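Local coordinates for protein endonuclease V (Streptomyces avermitilis, PDB 3GOC) that probably nicks double-stranded DNA at the second phosphodiester bond 3' to a deoxyinosine, with magnesium as cofactor, in the repair of deaminated bases, at residues Thr2-Ile6 and Ala76-Ser81; Leu24-Val28 and Ser128-Leu133; Val45-Tyr49 and Arg92-Val97; Ala48-Arg53 and Leu224-Thr228; Val57-Leu63 and Arg215-Cys220. All blocks are in the same frame, centred on the assembly; numbering follows the deposited sequence.

Interaction 1. Residues Thr2-Ile6 and Ala76-Ser81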
# COMPACT_ATOMS: atom_id res chain seq x y z
N THR A 2 2.24 25.46 -29.06
CA THR A 2 3.17 24.54 -28.34
C THR A 2 2.66 23.11 -28.47
O THR A 2 2.96 22.26 -27.64
CB THR A 2 3.27 24.89 -26.85
OG1 THR A 2 3.39 26.32 -26.70
CG2 THR A 2 4.49 24.23 -26.22
N THR A 3 1.88 22.85 -29.52
CA THR A 3 1.33 21.52 -29.75
C THR A 3 2.45 20.54 -30.08
O THR A 3 3.30 20.82 -30.93
CB THR A 3 0.31 21.52 -30.91
OG1 THR A 3 -0.77 22.40 -30.59
CG2 THR A 3 -0.24 20.13 -31.15
N VAL A 4 2.45 19.39 -29.41
CA VAL A 4 3.46 18.36 -29.64
C VAL A 4 3.20 17.70 -30.98
O VAL A 4 2.16 17.09 -31.18
CB VAL A 4 3.41 17.27 -28.54
CG1 VAL A 4 4.51 16.24 -28.78
CG2 VAL A 4 3.56 17.91 -27.17
N ARG A 5 4.14 17.83 -31.91
CA ARG A 5 3.96 17.24 -33.23
C ARG A 5 4.35 15.77 -33.24
O ARG A 5 4.93 15.26 -32.27
CB ARG A 5 4.79 17.98 -34.28
CG ARG A 5 4.43 19.45 -34.46
CD ARG A 5 5.34 20.35 -33.65
NE ARG A 5 5.10 21.76 -33.92
CZ ARG A 5 5.87 22.75 -33.48
NH1 ARG A 5 6.95 22.48 -32.75
NH2 ARG A 5 5.58 24.01 -33.78
N ILE A 6 4.01 15.08 -34.32
CA ILE A 6 4.36 13.68 -34.46
C ILE A 6 5.87 13.61 -34.58
O ILE A 6 6.47 14.29 -35.42
CB ILE A 6 3.71 13.07 -35.72
CG1 ILE A 6 2.19 13.14 -35.60
CG2 ILE A 6 4.20 11.64 -35.93
CD1 ILE A 6 1.43 12.57 -36.78
N ALA A 76 -0.02 18.67 -21.58
CA ALA A 76 0.55 18.92 -22.90
C ALA A 76 -0.52 18.61 -23.93
O ALA A 76 -1.36 17.73 -23.73
CB ALA A 76 1.77 18.04 -23.12
N VAL A 77 -0.49 19.34 -25.03
CA VAL A 77 -1.44 19.15 -26.12
C VAL A 77 -0.65 18.62 -27.30
O VAL A 77 0.40 19.17 -27.63
CB VAL A 77 -2.11 20.48 -26.52
CG1 VAL A 77 -3.03 20.26 -27.70
CG2 VAL A 77 -2.89 21.04 -25.34
N GLY A 78 -1.13 17.56 -27.93
CA GLY A 78 -0.39 17.01 -29.06
C GLY A 78 -1.24 16.53 -30.22
O GLY A 78 -2.45 16.36 -30.10
N GLU A 79 -0.59 16.33 -31.36
CA GLU A 79 -1.26 15.82 -32.54
C GLU A 79 -1.32 14.30 -32.36
O GLU A 79 -0.32 13.69 -31.99
CB GLU A 79 -0.45 16.13 -33.80
CG GLU A 79 -0.42 17.60 -34.19
CD GLU A 79 0.55 17.87 -35.34
OE1 GLU A 79 0.65 17.00 -36.23
OE2 GLU A 79 1.18 18.94 -35.36
N VAL A 80 -2.49 13.71 -32.59
CA VAL A 80 -2.60 12.26 -32.46
C VAL A 80 -1.58 11.69 -33.44
O VAL A 80 -1.61 11.99 -34.64
CB VAL A 80 -4.03 11.79 -32.79
CG1 VAL A 80 -4.08 10.27 -32.83
CG2 VAL A 80 -4.98 12.32 -31.73
N SER A 81 -0.67 10.88 -32.92
CA SER A 81 0.43 10.35 -33.72
C SER A 81 0.32 8.99 -34.39
O SER A 81 1.31 8.47 -34.92
CB SER A 81 1.71 10.38 -32.88
OG SER A 81 1.47 9.83 -31.60
O HOH W 1 1.52 21.39 -25.25
O HOH W 2 2.20 13.62 -31.18
O HOH W 3 3.43 16.51 -36.96

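Interaction 2. Residues Leu24-Val28 and Ser128-Leu133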
# COMPACT_ATOMS: atom_id res chain seq x y z
N LEU A 24 11.47 -2.87 -28.41
CA LEU A 24 11.54 -2.19 -27.12
C LEU A 24 11.17 -3.06 -25.92
O LEU A 24 11.58 -2.78 -24.80
CB LEU A 24 10.65 -0.94 -27.13
CG LEU A 24 11.08 0.23 -28.03
CD1 LEU A 24 10.09 1.37 -27.89
CD2 LEU A 24 12.49 0.69 -27.63
N ARG A 25 10.40 -4.12 -26.17
CA ARG A 25 9.98 -5.01 -25.09
C ARG A 25 11.19 -5.64 -24.42
O ARG A 25 11.15 -6.00 -23.24
CB ARG A 25 9.07 -6.11 -25.62
CG ARG A 25 8.32 -6.87 -24.54
CD ARG A 25 8.02 -8.30 -24.96
NE ARG A 25 7.52 -8.37 -26.33
CZ ARG A 25 7.17 -9.51 -26.93
NH1 ARG A 25 6.73 -9.48 -28.18
NH2 ARG A 25 7.25 -10.66 -26.28
N GLY A 26 12.28 -5.78 -25.18
CA GLY A 26 13.49 -6.37 -24.65
C GLY A 26 14.18 -5.51 -23.60
O GLY A 26 15.12 -5.96 -22.94
N ARG A 27 13.72 -4.28 -23.44
CA ARG A 27 14.32 -3.38 -22.46
C ARG A 27 13.54 -3.40 -21.15
O ARG A 27 13.98 -2.84 -20.15
CB ARG A 27 14.38 -1.95 -23.02
CG ARG A 27 15.31 -1.82 -24.23
CD ARG A 27 16.26 -0.64 -24.08
NE ARG A 27 15.61 0.64 -24.34
CZ ARG A 27 15.26 1.07 -25.55
NH1 ARG A 27 14.68 2.25 -25.70
NH2 ARG A 27 15.50 0.31 -26.61
N VAL A 28 12.39 -4.06 -21.15
CA VAL A 28 11.56 -4.14 -19.95
C VAL A 28 12.23 -4.93 -18.83
O VAL A 28 12.78 -6.01 -19.07
CB VAL A 28 10.19 -4.78 -20.26
CG1 VAL A 28 9.38 -4.95 -18.98
CG2 VAL A 28 9.42 -3.91 -21.26
N SER A 128 4.30 -0.21 -20.04
CA SER A 128 5.61 -0.78 -20.33
C SER A 128 6.36 0.07 -21.35
O SER A 128 7.57 0.28 -21.24
CB SER A 128 5.47 -2.21 -20.85
OG SER A 128 4.96 -3.05 -19.84
N HIS A 129 5.63 0.57 -22.34
CA HIS A 129 6.18 1.40 -23.40
C HIS A 129 6.73 2.69 -22.79
O HIS A 129 7.85 3.11 -23.09
CB HIS A 129 5.08 1.68 -24.42
CG HIS A 129 5.56 2.16 -25.75
ND1 HIS A 129 4.83 2.00 -26.91
CD2 HIS A 129 6.68 2.85 -26.11
CE1 HIS A 129 5.47 2.56 -27.92
NE2 HIS A 129 6.59 3.08 -27.46
N LEU A 130 5.93 3.31 -21.92
CA LEU A 130 6.35 4.56 -21.27
C LEU A 130 7.53 4.30 -20.34
O LEU A 130 8.46 5.11 -20.26
CB LEU A 130 5.18 5.15 -20.48
CG LEU A 130 5.42 6.47 -19.76
CD1 LEU A 130 5.63 7.60 -20.78
CD2 LEU A 130 4.21 6.78 -18.89
N GLY A 131 7.49 3.16 -19.65
CA GLY A 131 8.57 2.81 -18.74
C GLY A 131 9.92 2.70 -19.43
O GLY A 131 10.92 3.27 -18.99
N VAL A 132 9.95 1.95 -20.52
CA VAL A 132 11.20 1.77 -21.25
C VAL A 132 11.74 3.06 -21.87
O VAL A 132 12.95 3.29 -21.90
CB VAL A 132 11.05 0.69 -22.34
CG1 VAL A 132 12.28 0.65 -23.24
CG2 VAL A 132 10.85 -0.67 -21.67
N LEU A 133 10.84 3.92 -22.36
CA LEU A 133 11.28 5.18 -22.97
C LEU A 133 11.81 6.18 -21.94
O LEU A 133 12.74 6.93 -22.22
CB LEU A 133 10.14 5.82 -23.76
CG LEU A 133 9.68 5.06 -25.00
CD1 LEU A 133 8.53 5.81 -25.65
CD2 LEU A 133 10.83 4.91 -25.98

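Interaction 3. Residues Val45-Tyr49 and Arg92-Val97. With MG (magnesium ion), chain D; MG (magnesium ion), chain C.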
# COMPACT_ATOMS: atom_id res chain seq x y z
N VAL A 45 -0.79 9.44 -14.77
CA VAL A 45 -0.79 9.96 -16.13
C VAL A 45 -2.07 9.48 -16.78
O VAL A 45 -2.51 8.35 -16.55
CB VAL A 45 0.42 9.47 -16.96
CG1 VAL A 45 1.68 10.20 -16.53
CG2 VAL A 45 0.59 7.97 -16.81
N ASP A 46 -2.67 10.34 -17.58
CA ASP A 46 -3.89 9.99 -18.30
C ASP A 46 -4.03 10.93 -19.48
O ASP A 46 -3.39 11.98 -19.53
CB ASP A 46 -5.11 10.13 -17.39
CG ASP A 46 -6.34 9.53 -18.00
OD1 ASP A 46 -7.45 10.00 -17.66
OD2 ASP A 46 -6.22 8.57 -18.81
N VAL A 47 -4.86 10.55 -20.45
CA VAL A 47 -5.07 11.39 -21.61
C VAL A 47 -6.54 11.51 -21.96
O VAL A 47 -7.38 10.71 -21.52
CB VAL A 47 -4.32 10.84 -22.85
CG1 VAL A 47 -2.83 10.72 -22.54
CG2 VAL A 47 -4.88 9.48 -23.24
N ALA A 48 -6.85 12.55 -22.72
CA ALA A 48 -8.21 12.81 -23.18
C ALA A 48 -8.10 13.13 -24.67
O ALA A 48 -7.31 13.98 -25.07
CB ALA A 48 -8.80 14.00 -22.42
N TYR A 49 -8.88 12.43 -25.48
CA TYR A 49 -8.88 12.64 -26.92
C TYR A 49 -10.03 13.54 -27.33
O TYR A 49 -11.15 13.39 -26.83
CB TYR A 49 -9.02 11.31 -27.67
CG TYR A 49 -7.79 10.44 -27.62
CD1 TYR A 49 -7.58 9.55 -26.57
CD2 TYR A 49 -6.83 10.52 -28.62
CE1 TYR A 49 -6.43 8.77 -26.51
CE2 TYR A 49 -5.69 9.73 -28.58
CZ TYR A 49 -5.49 8.86 -27.53
OH TYR A 49 -4.36 8.09 -27.49
N ARG A 92 -0.51 6.48 -30.31
CA ARG A 92 -1.28 7.70 -30.54
C ARG A 92 -0.96 8.79 -29.52
O ARG A 92 -1.08 9.97 -29.82
CB ARG A 92 -2.78 7.43 -30.43
CG ARG A 92 -3.33 6.33 -31.31
CD ARG A 92 -4.83 6.21 -31.07
NE ARG A 92 -5.12 5.82 -29.69
CZ ARG A 92 -6.31 5.94 -29.10
NH1 ARG A 92 -7.34 6.44 -29.77
NH2 ARG A 92 -6.48 5.53 -27.85
N GLU A 93 -0.55 8.37 -28.32
CA GLU A 93 -0.34 9.31 -27.22
C GLU A 93 1.00 9.39 -26.53
O GLU A 93 1.23 10.34 -25.77
CB GLU A 93 -1.40 9.02 -26.15
CG GLU A 93 -1.34 7.60 -25.63
CD GLU A 93 -2.45 7.27 -24.67
OE1 GLU A 93 -2.21 7.30 -23.44
OE2 GLU A 93 -3.56 7.00 -25.15
N ILE A 94 1.89 8.44 -26.76
CA ILE A 94 3.18 8.47 -26.09
C ILE A 94 3.94 9.79 -26.20
O ILE A 94 4.43 10.30 -25.20
CB ILE A 94 4.05 7.29 -26.57
CG1 ILE A 94 3.55 6.02 -25.88
CG2 ILE A 94 5.52 7.52 -26.27
CD1 ILE A 94 3.87 4.77 -26.62
N PRO A 95 4.03 10.37 -27.41
CA PRO A 95 4.75 11.65 -27.53
C PRO A 95 4.20 12.75 -26.62
O PRO A 95 4.96 13.53 -26.02
CB PRO A 95 4.60 11.99 -29.01
CG PRO A 95 4.53 10.65 -29.66
CD PRO A 95 3.62 9.87 -28.73
N THR A 96 2.88 12.81 -26.51
CA THR A 96 2.24 13.83 -25.70
C THR A 96 2.39 13.55 -24.21
O THR A 96 2.51 14.47 -23.40
CB THR A 96 0.75 13.97 -26.09
OG1 THR A 96 0.66 14.25 -27.49
CG2 THR A 96 0.09 15.11 -25.33
N VAL A 97 2.37 12.27 -23.84
CA VAL A 97 2.54 11.88 -22.44
C VAL A 97 3.97 12.22 -22.01
O VAL A 97 4.19 12.74 -20.91
CB VAL A 97 2.30 10.36 -22.25
CG1 VAL A 97 2.65 9.94 -20.82
CG2 VAL A 97 0.83 10.04 -22.53
MG MG D . -8.39 7.54 -19.43
MG MG C . -9.45 9.41 -18.34
O HOH W 4 -9.59 11.05 -19.95
O HOH W 5 -11.55 8.68 -19.02
O HOH W 6 -9.45 7.93 -16.52
O HOH W 7 -6.61 5.77 -19.95
O HOH W 8 -9.34 5.26 -19.75

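Interaction 4. Residues Ala48-Arg53 and Leu224-Thr228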
# COMPACT_ATOMS: atom_id res chain seq x y z
N ALA A 48 -6.85 12.55 -22.72
CA ALA A 48 -8.21 12.81 -23.18
C ALA A 48 -8.10 13.13 -24.67
O ALA A 48 -7.31 13.98 -25.07
CB ALA A 48 -8.80 14.00 -22.42
N TYR A 49 -8.88 12.43 -25.48
CA TYR A 49 -8.88 12.64 -26.92
C TYR A 49 -10.03 13.54 -27.33
O TYR A 49 -11.15 13.39 -26.83
CB TYR A 49 -9.02 11.31 -27.67
CG TYR A 49 -7.79 10.44 -27.62
CD1 TYR A 49 -7.58 9.55 -26.57
CD2 TYR A 49 -6.83 10.52 -28.62
CE1 TYR A 49 -6.43 8.77 -26.51
CE2 TYR A 49 -5.69 9.73 -28.58
CZ TYR A 49 -5.49 8.86 -27.53
OH TYR A 49 -4.36 8.09 -27.49
N ASP A 50 -9.77 14.46 -28.24
CA ASP A 50 -10.83 15.34 -28.71
C ASP A 50 -11.56 14.62 -29.84
O ASP A 50 -10.95 13.93 -30.65
CB ASP A 50 -10.25 16.65 -29.23
CG ASP A 50 -11.31 17.72 -29.36
OD1 ASP A 50 -11.82 17.94 -30.47
OD2 ASP A 50 -11.65 18.33 -28.33
N ASP A 51 -12.88 14.78 -29.90
CA ASP A 51 -13.67 14.13 -30.94
C ASP A 51 -13.79 14.94 -32.22
O ASP A 51 -14.14 14.39 -33.26
CB ASP A 51 -15.08 13.81 -30.44
CG ASP A 51 -15.09 12.79 -29.33
OD1 ASP A 51 -14.24 11.87 -29.35
OD2 ASP A 51 -15.96 12.89 -28.45
N GLU A 52 -13.51 16.23 -32.15
CA GLU A 52 -13.65 17.10 -33.31
C GLU A 52 -12.37 17.35 -34.08
O GLU A 52 -12.40 17.58 -35.28
CB GLU A 52 -14.27 18.43 -32.89
CG GLU A 52 -15.72 18.31 -32.43
CD GLU A 52 -16.63 17.77 -33.52
OE1 GLU A 52 -16.55 18.29 -34.65
OE2 GLU A 52 -17.43 16.85 -33.22
N ARG A 53 -11.24 17.33 -33.38
CA ARG A 53 -9.95 17.53 -34.03
C ARG A 53 -9.00 16.42 -33.60
O ARG A 53 -9.15 15.84 -32.53
CB ARG A 53 -9.39 18.92 -33.73
CG ARG A 53 -9.40 19.33 -32.28
CD ARG A 53 -9.74 20.82 -32.19
NE ARG A 53 -9.26 21.44 -30.96
CZ ARG A 53 -8.00 21.81 -30.75
NH1 ARG A 53 -7.09 21.62 -31.69
NH2 ARG A 53 -7.66 22.37 -29.60
N LEU A 224 -8.14 19.75 -21.99
CA LEU A 224 -8.67 19.53 -23.34
C LEU A 224 -9.76 20.55 -23.63
O LEU A 224 -9.83 21.10 -24.74
CB LEU A 224 -9.23 18.11 -23.48
CG LEU A 224 -9.97 17.81 -24.79
CD1 LEU A 224 -9.08 18.08 -25.99
CD2 LEU A 224 -10.44 16.36 -24.79
N LYS A 225 -10.62 20.80 -22.65
CA LYS A 225 -11.70 21.77 -22.78
C LYS A 225 -11.09 23.14 -23.07
O LYS A 225 -11.55 23.87 -23.95
CB LYS A 225 -12.51 21.83 -21.48
CG LYS A 225 -13.58 22.92 -21.45
CD LYS A 225 -14.05 23.19 -20.02
CE LYS A 225 -12.92 23.77 -19.17
NZ LYS A 225 -13.34 24.06 -17.77
N GLU A 226 -10.04 23.49 -22.33
CA GLU A 226 -9.37 24.77 -22.50
C GLU A 226 -8.69 24.89 -23.87
O GLU A 226 -8.71 25.95 -24.49
CB GLU A 226 -8.35 24.97 -21.37
CG GLU A 226 -9.01 25.12 -20.01
CD GLU A 226 -8.05 25.00 -18.84
OE1 GLU A 226 -8.48 25.25 -17.69
OE2 GLU A 226 -6.87 24.64 -19.04
N ALA A 227 -8.11 23.79 -24.33
CA ALA A 227 -7.42 23.79 -25.62
C ALA A 227 -8.39 23.99 -26.78
O ALA A 227 -8.06 24.64 -27.77
CB ALA A 227 -6.66 22.48 -25.80
N THR A 228 -9.59 23.44 -26.66
CA THR A 228 -10.58 23.55 -27.72
C THR A 228 -11.39 24.84 -27.66
O THR A 228 -12.09 25.18 -28.60
CB THR A 228 -11.54 22.34 -27.70
OG1 THR A 228 -12.23 22.29 -26.45
CG2 THR A 228 -10.76 21.06 -27.88
O HOH W 9 -13.16 19.50 -26.36

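Interaction 5. Residues Val57-Leu63 and Arg215-Cys220. With MG (magnesium ion), chain C.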
# COMPACT_ATOMS: atom_id res chain seq x y z
N VAL A 57 -4.73 15.29 -25.32
CA VAL A 57 -4.18 16.06 -24.22
C VAL A 57 -3.78 15.12 -23.10
O VAL A 57 -4.57 14.29 -22.66
CB VAL A 57 -5.20 17.08 -23.68
CG1 VAL A 57 -4.67 17.73 -22.41
CG2 VAL A 57 -5.46 18.15 -24.74
N ALA A 58 -2.54 15.26 -22.64
CA ALA A 58 -2.03 14.42 -21.57
C ALA A 58 -1.83 15.22 -20.31
O ALA A 58 -1.54 16.42 -20.36
CB ALA A 58 -0.72 13.78 -21.98
N ALA A 59 -2.01 14.56 -19.17
CA ALA A 59 -1.81 15.20 -17.88
C ALA A 59 -0.96 14.30 -17.01
O ALA A 59 -1.05 13.08 -17.08
CB ALA A 59 -3.14 15.48 -17.20
N ALA A 60 -0.11 14.93 -16.20
CA ALA A 60 0.73 14.20 -15.26
C ALA A 60 0.53 14.92 -13.94
O ALA A 60 0.70 16.13 -13.85
CB ALA A 60 2.19 14.27 -15.69
N VAL A 61 0.13 14.17 -12.92
CA VAL A 61 -0.08 14.75 -11.60
C VAL A 61 0.78 14.01 -10.59
O VAL A 61 0.63 12.81 -10.40
CB VAL A 61 -1.56 14.65 -11.17
CG1 VAL A 61 -1.73 15.26 -9.79
CG2 VAL A 61 -2.45 15.37 -12.18
N VAL A 62 1.69 14.75 -9.97
CA VAL A 62 2.62 14.19 -8.99
C VAL A 62 2.09 14.34 -7.58
O VAL A 62 1.70 15.44 -7.16
CB VAL A 62 3.99 14.91 -9.06
CG1 VAL A 62 4.98 14.20 -8.16
CG2 VAL A 62 4.49 14.93 -10.49
N LEU A 63 2.06 13.24 -6.84
CA LEU A 63 1.58 13.25 -5.47
C LEU A 63 2.69 12.91 -4.49
O LEU A 63 3.67 12.24 -4.84
CB LEU A 63 0.47 12.21 -5.26
CG LEU A 63 -0.73 12.18 -6.21
CD1 LEU A 63 -1.65 11.04 -5.80
CD2 LEU A 63 -1.46 13.50 -6.16
N ARG A 215 -7.00 12.20 -10.29
CA ARG A 215 -6.41 13.52 -10.50
C ARG A 215 -6.01 13.78 -11.95
O ARG A 215 -6.34 14.82 -12.52
CB ARG A 215 -5.15 13.68 -9.64
CG ARG A 215 -5.33 13.51 -8.15
CD ARG A 215 -5.89 14.75 -7.54
NE ARG A 215 -5.86 14.68 -6.08
CZ ARG A 215 -6.41 15.60 -5.30
NH1 ARG A 215 -7.02 16.64 -5.84
NH2 ARG A 215 -6.36 15.47 -3.98
N ALA A 216 -5.29 12.84 -12.55
CA ALA A 216 -4.84 13.01 -13.92
C ALA A 216 -6.01 13.05 -14.89
O ALA A 216 -5.99 13.82 -15.85
CB ALA A 216 -3.87 11.89 -14.29
N ASP A 217 -7.03 12.23 -14.64
CA ASP A 217 -8.20 12.22 -15.51
C ASP A 217 -8.88 13.58 -15.49
O ASP A 217 -9.21 14.14 -16.54
CB ASP A 217 -9.19 11.14 -15.07
CG ASP A 217 -10.50 11.21 -15.84
OD1 ASP A 217 -10.50 10.85 -17.03
OD2 ASP A 217 -11.52 11.65 -15.26
N SER A 218 -9.10 14.11 -14.29
CA SER A 218 -9.77 15.40 -14.17
C SER A 218 -8.97 16.49 -14.87
O SER A 218 -9.53 17.32 -15.58
CB SER A 218 -9.95 15.77 -12.69
OG SER A 218 -10.90 14.92 -12.07
N LEU A 219 -7.65 16.47 -14.68
CA LEU A 219 -6.80 17.49 -15.28
C LEU A 219 -6.71 17.45 -16.80
O LEU A 219 -6.79 18.49 -17.45
CB LEU A 219 -5.40 17.45 -14.65
CG LEU A 219 -4.40 18.49 -15.19
CD1 LEU A 219 -4.95 19.91 -15.03
CD2 LEU A 219 -3.09 18.35 -14.43
N CYS A 220 -6.53 16.27 -17.39
CA CYS A 220 -6.45 16.26 -18.85
C CYS A 220 -7.78 16.65 -19.49
O CYS A 220 -7.80 17.26 -20.56
CB CYS A 220 -5.97 14.90 -19.39
SG CYS A 220 -7.00 13.44 -19.10
MG MG C . -9.45 9.41 -18.34
O HOH W 4 -9.59 11.05 -19.95
O HOH W 5 -11.55 8.68 -19.02
O HOH W 6 -9.45 7.93 -16.52

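Interaction 1. Residues Thr2-Ile6 and Ala76-Ser81
V4 reaches both ways along the edge of strand 70-79, forming a single parallel beta bridge centred on G78. Its N donates to V77 O over 2.7 Å, nearly straight at 171°, and its O accepts from E79 N at 2.9 Å. The two segments run 23° apart, end to end, and the lack of a side chain on G78 suits the close passage, since a CB there would crowd V4 CB.

The E79 side chain can be followed outward from the strand. Its CB lies 3.8 Å from V4 O, and CG, placed beside the backbone N (chi1 -70°), comes within 4.0 Å of T3 CG2. From there the chain extends alongside R5: CD sits near R5 CA, and OE2 is 3.4 Å from R5 CG. The carboxylate and the R5 guanidinium stand at right angles with their charged atoms apart, so no salt bridge forms. E79 OE1 accepts a hydrogen bond from a water whose oxygen is 2.9 Å away. That water in turn accepts from I6 N. Farther on, I6 CG1 packs against S81 CB at 3.9 Å, while S81 OG bonds to F91 O.

The N-terminal residues thus add one bridge to the outermost strand on this side of the sheet. V4 also leans on A99 of helix 94-102, whereas V77 packs against V55 and V57 of the adjoining strand 55-64.

Interaction 2. Residues Leu24-Val28 and Ser128-Leu133
V132 meets R27 and V28 with its two methyl groups, and the packing is closest here. CG1 approaches R27 CB to 3.3 Å and also lies against one face of the R27 guanidinium, with NE 3.5 Å from the same methyl. CG2 is directed at the other neighbour and touches V28 CG2 at 3.6 Å. The bends of the arginine at chi2 and chi3 fold its chain back across the valine, so a single methyl meets both its CB and its flat end. Were V132 an alanine, the R27 guanidinium would probably lose its apolar support and a gap would be likely to open beside V28 CG2.

In this RNase H-like fold, helix 126-134 packs against helix 94-102, and residues 24-28 cross it as the chain leaves helix 14-24 on its way to strand 41-49. The turn is held by R27 N bonding to L24 O, and no hydrogen bond joins it to the helix.

Contact is looser at the L24 end. Its CD1 lies 4.1 Å from L133 CD2, the two side chains crossing at about a right angle, and approaches H129 NE2 obliquely at 3.9 Å. The imidazole is buried and meets F91 edge-to-face. R27, by contrast, lies on the exposed side of the contact, while on the inner side S128 OG bonds to G188 O.

Interaction 3. Residues Val45-Tyr49 and Arg92-Val97
Y49 OH donates a 2.7 Å hydrogen bond to E93 OE2, meeting that oxygen on its anti side and 26° out of the carboxylate plane. The R92 guanidinium lies flat on one face of the same tyrosine ring in a cation-pi stack, with centres 4.0 Å apart and planes 20° apart. Because the hydroxyl sits over the guanidinium face, R92 makes no hydrogen bond to it; its NE bonds instead to L89 O. E93 occupies the N-cap position of helix 94-102. With CG between the backbone N and the carbonyl carbon (chi1 59°), its extended chain carries the carboxylate over V47, where OE2 lies 3.4 Å from CG2. The other V47 methyl, CG1, packs on V97 CG2 at 3.7 Å.

D46 points to the opposite side of the strand and bridges two magnesium ions, OD1 holding one at 2.2 Å and OD2 the other at 2.5 Å. D217 completes the protein ligands of the first ion and D114 those of the second. R92 also touches Y84, predicted to interact with target DNA. Strand 41-49 lies between strands 55-64 and 110-114, with helix 94-102 on the V47 face and helix 211-228 on the D46 face.

Interaction 4. Residues Ala48-Arg53 and Leu224-Thr228
L224 opens the contact by spreading its two methyls over the end of strand 41-49. With CG anti to the backbone N (chi1 172°), CD2 rests 3.7 Å from A48 CB and touches Y49 O, while CD1 comes within 3.5 Å of D50 OD2. L224 also packs on V57 of the neighbouring strand 55-64. One turn on, A227 meets R53 with its methyl and its carbonyl: NH2 of the arginine lies 2.9 Å from A227 O, and A227 CB packs beside it.

The partner loop has its own internal order. D50 OD1 accepts from E52 N at 2.9 Å, from above the carboxylate plane, and from R53 N at 3.0 Å through its anti lone pair. This makes an Asx turn that extends to an Asx motif, at the bend of the beta hairpin joining strands 41-49 and 55-64 in the RNase H-like fold. Replacing D50 by an alanine would probably leave the backbone N-H groups of E52 and R53 without their shared acceptor, setting the bend free to shift.

T228 comes last, its CG2 at the edge of the R53 guanidinium, near NE. A water also links T228 to the aspartate, donating to D50 OD2 at 2.7 Å and hydrogen-bonded to T228 OG1 at 2.9 Å.

Interaction 5. Residues Val57-Leu63 and Arg215-Cys220
Strand 57-63 and helix segment 215-220 run at 140° to one another, their axes approaching to 7.1 Å, with A59 opposite C220. This is helix-on-sheet packing in the RNase H-like fold of endonuclease V, the C-terminal helix 211-228 lying across a face of the central sheet. V57, A59, V61 and L63 point to the helix.

The small A59 lets the backbones come close. Its CB sits 3.5 Å from C220 N and 3.6 Å from C220 CB, and also meets A216 O and the CG of L219. V61 meets the helix with both methyls: CG1, anti to the backbone N (chi1 180°), lies 3.8 Å from R215 CB, whereas CG2 touches both A216 CA and L219 CD2, 3.8 Å from the latter. At the strand's start V57 CG1 faces the backbone oxygen of C220, and C220 CB rests on V57 O. At its far end L63 CD2 makes a looser contact with the aliphatic part of R215, the one exposed residue of an otherwise buried surface. No hydrogen bond links the segments; the hold is apolar.

D217 turns away from the strand, and its carboxylate serves the active-site metal. OD1 accepts from R221 NE and binds a magnesium ion at 2.2 Å, an ion also held by D46 and three waters, each at 2.3 Å.

Interactions 1, 3, 4 and 5 reach the same mixed sheet, with strands 70-79, 55-64 and 41-49 side by side. Interactions 3 and 4 share A48 and Y49 on strand 41-49, and interactions 4 and 5 share helix 211-228. The centres of interactions 1 and 3 are about 9 Å apart, those of 3 and 5 about 10 Å; the latter pair brings D46 and D217 to one magnesium ion from strand and helix. Interaction 2 lies on the other side of the chain's centre from interaction 5, about 22 Å away, and touches interaction 3 through H129 and I94. Interaction 3 nests within the loop closed by interaction 2; helix 126-134 packs on helix 94-102, itself on the sheet.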